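Local coordinates for protein phosphoserine aminotransferase (Bacillus alcalophilus, PDB 1W23) that catalyses the reversible, pyridoxal-phosphate-dependent transamination between 3-phosphohydroxypyruvate and phosphoserine, a step of L-serine biosynthesis, working as a homodimer, at residues L70-G75 with A227-S232; T81-N86 with D142-I147. All blocks are in the same frame, centred on the assembly; numbering follows the deposited sequence. Where two conformers were deposited one is given.

Contact 1 of 2, residues L70-G75 with A227-S232; sequences LFLQGG and ATHIKS. With PLP (pyridoxal-5'-phosphate), chain J.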
# COMPACT_ATOMS: atom_id res chain seq x y z
N LEU A 70 -4.13 -0.28 -13.92
CA LEU A 70 -4.50 -0.64 -12.56
C LEU A 70 -3.52 -0.02 -11.58
O LEU A 70 -2.31 0.04 -11.86
CB LEU A 70 -4.53 -2.14 -12.36
CG LEU A 70 -5.34 -2.94 -13.37
CD1 LEU A 70 -5.23 -4.44 -13.04
CD2 LEU A 70 -6.80 -2.56 -13.39
N PHE A 71 -4.03 0.37 -10.42
CA PHE A 71 -3.25 0.85 -9.29
C PHE A 71 -3.52 -0.12 -8.13
O PHE A 71 -4.60 -0.08 -7.55
CB PHE A 71 -3.63 2.25 -8.88
CG PHE A 71 -3.42 3.32 -9.94
CD1 PHE A 71 -4.31 4.34 -10.08
CD2 PHE A 71 -2.31 3.30 -10.80
CE1 PHE A 71 -4.14 5.33 -11.04
CE2 PHE A 71 -2.16 4.28 -11.76
CZ PHE A 71 -3.04 5.31 -11.87
N LEU A 72 -2.55 -0.97 -7.82
CA LEU A 72 -2.70 -2.05 -6.83
C LEU A 72 -1.75 -1.85 -5.68
O LEU A 72 -0.65 -1.29 -5.82
CB LEU A 72 -2.46 -3.41 -7.49
CG LEU A 72 -3.37 -3.71 -8.67
CD1 LEU A 72 -3.09 -5.13 -9.16
CD2 LEU A 72 -4.84 -3.56 -8.33
N GLN A 73 -2.11 -2.39 -4.54
CA GLN A 73 -1.20 -2.52 -3.39
C GLN A 73 -0.41 -3.80 -3.53
O GLN A 73 -0.80 -4.73 -4.26
CB GLN A 73 -2.00 -2.47 -2.10
CG GLN A 73 -2.77 -1.19 -1.87
CD GLN A 73 -3.44 -1.18 -0.50
OE1 GLN A 73 -2.74 -1.23 0.52
NE2 GLN A 73 -4.78 -1.12 -0.48
N GLY A 74 0.69 -3.88 -2.78
CA GLY A 74 1.43 -5.13 -2.58
C GLY A 74 2.80 -5.19 -3.15
O GLY A 74 3.57 -6.14 -2.93
N GLY A 75 3.19 -4.18 -3.94
CA GLY A 75 4.48 -4.11 -4.60
C GLY A 75 4.56 -4.97 -5.83
O GLY A 75 3.68 -5.78 -6.15
N ALA A 227 -9.46 -9.40 -12.72
CA ALA A 227 -10.81 -9.01 -13.12
C ALA A 227 -11.46 -8.15 -12.06
O ALA A 227 -12.23 -7.20 -12.42
CB ALA A 227 -11.62 -10.27 -13.45
N THR A 228 -11.25 -8.38 -10.78
CA THR A 228 -11.85 -7.58 -9.71
C THR A 228 -11.48 -6.13 -9.87
O THR A 228 -12.32 -5.22 -9.75
CB THR A 228 -11.37 -8.12 -8.34
OG1 THR A 228 -11.85 -9.46 -8.19
CG2 THR A 228 -11.84 -7.27 -7.19
N HIS A 229 -10.19 -5.92 -10.09
CA HIS A 229 -9.65 -4.57 -10.15
C HIS A 229 -9.96 -3.88 -11.49
O HIS A 229 -10.17 -2.67 -11.54
CB HIS A 229 -8.14 -4.60 -9.85
CG HIS A 229 -7.91 -5.24 -8.50
ND1 HIS A 229 -8.23 -4.55 -7.34
CD2 HIS A 229 -7.46 -6.48 -8.19
CE1 HIS A 229 -7.95 -5.38 -6.34
NE2 HIS A 229 -7.47 -6.54 -6.80
N ILE A 230 -9.99 -4.63 -12.59
CA ILE A 230 -10.39 -4.10 -13.88
C ILE A 230 -11.84 -3.62 -13.78
O ILE A 230 -12.16 -2.47 -14.14
CB ILE A 230 -10.28 -5.17 -14.98
CG1 ILE A 230 -8.75 -5.43 -15.25
CG2 ILE A 230 -10.97 -4.77 -16.26
CD1 ILE A 230 -8.50 -6.71 -16.06
N LYS A 231 -12.76 -4.43 -13.29
CA LYS A 231 -14.16 -4.08 -13.25
C LYS A 231 -14.46 -2.90 -12.35
O LYS A 231 -15.31 -2.07 -12.65
CB LYS A 231 -14.97 -5.34 -12.82
CG LYS A 231 -15.10 -6.33 -13.98
CD LYS A 231 -16.02 -7.54 -13.66
CE LYS A 231 -16.15 -8.36 -14.93
NZ LYS A 231 -16.42 -9.80 -14.80
N SER A 232 -13.72 -2.81 -11.23
CA SER A 232 -13.90 -1.73 -10.27
C SER A 232 -12.99 -0.52 -10.50
O SER A 232 -13.00 0.36 -9.63
CB SER A 232 -13.65 -2.26 -8.83
OG SER A 232 -12.26 -2.57 -8.73
N1 PLP J . 11.36 -6.06 -9.36
C2 PLP J . 12.38 -5.15 -9.58
C2A PLP J . 12.97 -5.12 -10.94
C3 PLP J . 12.79 -4.31 -8.55
O3 PLP J . 13.74 -3.43 -8.77
C4 PLP J . 12.17 -4.41 -7.25
C4A PLP J . 12.57 -3.46 -6.19
C5 PLP J . 11.13 -5.34 -7.08
C6 PLP J . 10.77 -6.16 -8.14
C5A PLP J . 10.43 -5.55 -5.77
O4P PLP J . 9.44 -4.47 -5.59
P PLP J . 8.59 -4.41 -4.20
O1P PLP J . 9.58 -4.19 -3.10
O2P PLP J . 7.85 -5.73 -4.07
O3P PLP J . 7.65 -3.24 -4.49
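Beside the His229 ring, which Leu72 meets across the contact, the carbonyl O of Thr228 is approached twice by the residue just after the helix. The backbone N of Ser232 reaches Thr228 O at 3.2 Å. In the conformer given, Ser232 OG also lies 2.8 Å from Thr228 O, on the other face of the carbonyl plane; the side chain has a second conformer, so this bond is less certain. The backbone bond closes the last turn, where Ser232 leaves helical geometry.

Across to 70-75 there is no hydrogen bond, and the contact is carried by leucine methyls. CD2 of Leu72 sits over one face of the imidazole as a CH-pi contact, 3.7 Å from the ring centroid of His229 and 21° off the ring normal. It leans toward the CG side, with Leu72 CD2 only 3.5 Å from His229 CG. Thr228 CB lies farther off over the opposite face, near the rim, and the hydrogen bond from His229 NE2 to Met223 O fixes the ring's rotation. With chi1 at -58°, CG of His229 stands beside its own backbone N, which places the ring under Leu72 CD2. Two residues back along the strand, Leu70 CD2 comes 3.9 Å from CG1 of Ile230, and it also rests 3.8 Å from the carbonyl O of His229.

Beyond the strand the chain passes through Gly74 to Gly75, whose CA lies 3.3 Å from O3P of the cofactor phosphate. The packing joins helix 226-231 to the outermost strand, within this chain, of the large-domain sheet. The axes of strand 70-72 and helix 227-231 approach to 9.0 Å, with 122° between their directions; Val206 of strand 204-209 touches both leucines, while Gln79 of helix 75-87 packs on Leu72.

Contact 2 of 2, residues T81-N86 with D142-I147; sequences TMLPMN and DAYLHI
Leu83 is the knot of this packing: its CD2 methyl reaches both Tyr144 and His146, joining helix 75-87 to strand 142-148 of the mixed seven-stranded sheet in the large domain, the fold type I architecture of pyridoxal-phosphate aminotransferases. The helix segment runs nearly antiparallel to the strand, at 173°, with 11.3 Å between the segment axes, so long side chains have to bridge the gap.

The tight part is hydrophobic. Leu83 and Tyr144 reach out from helix and strand to meet midway, and CD2 of Leu83 settles over a face of the phenol, 4.1 Å from the Tyr144 ring centroid and displaced toward the rim. Its nearest ring atom there is Tyr144 CE2, at 3.9 Å. The same methyl approaches CD2 of His146 at 3.7 Å. With CG of Leu83 opposite the backbone N (chi1 159°), the CD2 methyl is set against Tyr144 and His146. Ile170 of strand 169-172 touches Leu83, Tyr144 and His146 and closes the core around them.

Pro84 makes a slighter touch, its CB 3.5 Å from Tyr144 OH. That hydroxyl is hydrogen-bonded to Tyr96 OH, and His146 NE2 to Tyr191 OH, so Tyr144 OH and His146 NE2 both have partners within the fold. The side chain of His146 also lies about 4 Å from that of Asp172, which binds the cofactor, consistent with a second-shell position for the histidine.

The packing is looser at Ala143, partly exposed at the corner before the strand. Separately, Met85 lies on the helix face that packs on Pro221 of the second subunit. Pro84 N cannot donate to the turn before, and the helix kinks there. Just beyond, Asn86 ND2 donates to Met82 O at 2.9 Å.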
# COMPACT_ATOMS: atom_id res chain seq x y z
N THR A 81 3.33 -13.39 -7.71
CA THR A 81 2.35 -14.48 -7.50
C THR A 81 1.02 -14.20 -8.19
O THR A 81 0.39 -15.12 -8.75
CB THR A 81 2.19 -14.80 -6.01
OG1 THR A 81 1.44 -16.05 -5.92
CG2 THR A 81 1.48 -13.77 -5.19
N MET A 82 0.53 -12.94 -8.25
CA MET A 82 -0.75 -12.67 -8.87
C MET A 82 -0.76 -13.04 -10.33
O MET A 82 -1.74 -13.55 -10.85
CB MET A 82 -1.12 -11.22 -8.55
CG MET A 82 -2.55 -10.87 -8.83
SD MET A 82 -2.92 -9.21 -8.27
CE MET A 82 -4.53 -8.89 -8.93
N LEU A 83 0.35 -12.79 -11.03
CA LEU A 83 0.41 -13.12 -12.48
C LEU A 83 0.18 -14.59 -12.73
O LEU A 83 -0.78 -14.96 -13.43
CB LEU A 83 1.73 -12.58 -13.06
CG LEU A 83 2.16 -13.27 -14.42
CD1 LEU A 83 1.25 -12.84 -15.51
CD2 LEU A 83 3.63 -13.03 -14.73
N PRO A 84 0.98 -15.52 -12.16
CA PRO A 84 0.68 -16.95 -12.42
C PRO A 84 -0.64 -17.39 -11.83
O PRO A 84 -1.31 -18.25 -12.39
CB PRO A 84 1.89 -17.66 -11.82
CG PRO A 84 2.48 -16.68 -10.81
CD PRO A 84 2.26 -15.36 -11.47
N MET A 85 -1.08 -16.80 -10.71
CA MET A 85 -2.42 -17.19 -10.19
C MET A 85 -3.52 -16.95 -11.20
O MET A 85 -4.49 -17.67 -11.27
CB MET A 85 -2.88 -16.34 -9.01
CG MET A 85 -2.27 -16.79 -7.72
SD MET A 85 -2.89 -15.77 -6.39
CE MET A 85 -2.01 -16.50 -5.01
N ASN A 86 -3.39 -15.93 -12.03
CA ASN A 86 -4.38 -15.61 -13.02
C ASN A 86 -4.15 -16.25 -14.36
O ASN A 86 -5.14 -16.57 -15.01
CB ASN A 86 -4.51 -14.07 -13.18
CG ASN A 86 -5.25 -13.41 -12.04
OD1 ASN A 86 -6.43 -13.05 -12.18
ND2 ASN A 86 -4.59 -13.26 -10.88
N ASP A 142 3.22 -22.35 -23.61
CA ASP A 142 3.52 -21.23 -22.71
C ASP A 142 2.25 -20.46 -22.39
O ASP A 142 1.49 -20.04 -23.28
CB ASP A 142 4.55 -20.28 -23.31
CG ASP A 142 5.96 -20.80 -23.33
OD1 ASP A 142 6.32 -21.71 -22.54
OD2 ASP A 142 6.77 -20.25 -24.14
N ALA A 143 2.03 -20.20 -21.10
CA ALA A 143 0.97 -19.26 -20.67
C ALA A 143 1.40 -17.81 -20.95
O ALA A 143 0.57 -16.91 -21.19
CB ALA A 143 0.68 -19.44 -19.18
N TYR A 144 2.69 -17.54 -20.89
CA TYR A 144 3.30 -16.23 -21.05
C TYR A 144 4.78 -16.42 -21.10
O TYR A 144 5.32 -17.47 -20.72
CB TYR A 144 2.89 -15.32 -19.89
CG TYR A 144 3.20 -15.79 -18.50
CD1 TYR A 144 2.16 -16.37 -17.74
CD2 TYR A 144 4.46 -15.70 -17.93
CE1 TYR A 144 2.40 -16.83 -16.46
CE2 TYR A 144 4.70 -16.18 -16.67
CZ TYR A 144 3.69 -16.72 -15.92
OH TYR A 144 3.89 -17.20 -14.64
N LEU A 145 5.48 -15.36 -21.54
CA LEU A 145 6.93 -15.23 -21.44
C LEU A 145 7.21 -14.01 -20.58
O LEU A 145 6.73 -12.92 -20.95
CB LEU A 145 7.58 -15.06 -22.81
CG LEU A 145 9.12 -14.96 -22.78
CD1 LEU A 145 9.72 -16.27 -22.33
CD2 LEU A 145 9.62 -14.51 -24.13
N HIS A 146 7.91 -14.19 -19.47
CA HIS A 146 8.16 -13.11 -18.50
C HIS A 146 9.60 -12.67 -18.58
O HIS A 146 10.51 -13.50 -18.54
CB HIS A 146 7.82 -13.62 -17.09
CG HIS A 146 8.00 -12.58 -16.02
ND1 HIS A 146 9.26 -12.21 -15.51
CD2 HIS A 146 7.08 -11.89 -15.31
CE1 HIS A 146 9.05 -11.30 -14.53
NE2 HIS A 146 7.73 -11.08 -14.42
N ILE A 147 9.80 -11.34 -18.64
CA ILE A 147 11.11 -10.72 -18.63
C ILE A 147 11.15 -9.67 -17.53
O ILE A 147 10.13 -9.19 -17.03
CB ILE A 147 11.44 -10.07 -19.99
CG1 ILE A 147 10.57 -8.86 -20.32
CG2 ILE A 147 11.39 -11.12 -21.12
CD1 ILE A 147 10.98 -8.10 -21.56

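Overall arrangement
Contact 2 is nested along the chain inside the loop closed by contact 1: strand 67-72 leads into helix 75-87, then come strand 142-148 and, much later, helix 226-231. Their centres lie 16 Å apart, and both draw on the same mixed sheet, contact 1 at its outermost strand 67-72 and contact 2 further in. Helix 75-87 belongs to contact 2 and also touches contact 1: in the conformer given, Met82 CE lies 3.9 Å from His229 CD2 and packs on Leu72 as well. The cofactor phosphate is near the start of this helix. Both contacts also touch the second subunit, whose Asn237 and Thr238 complete the hydrogen bonding of the cofactor.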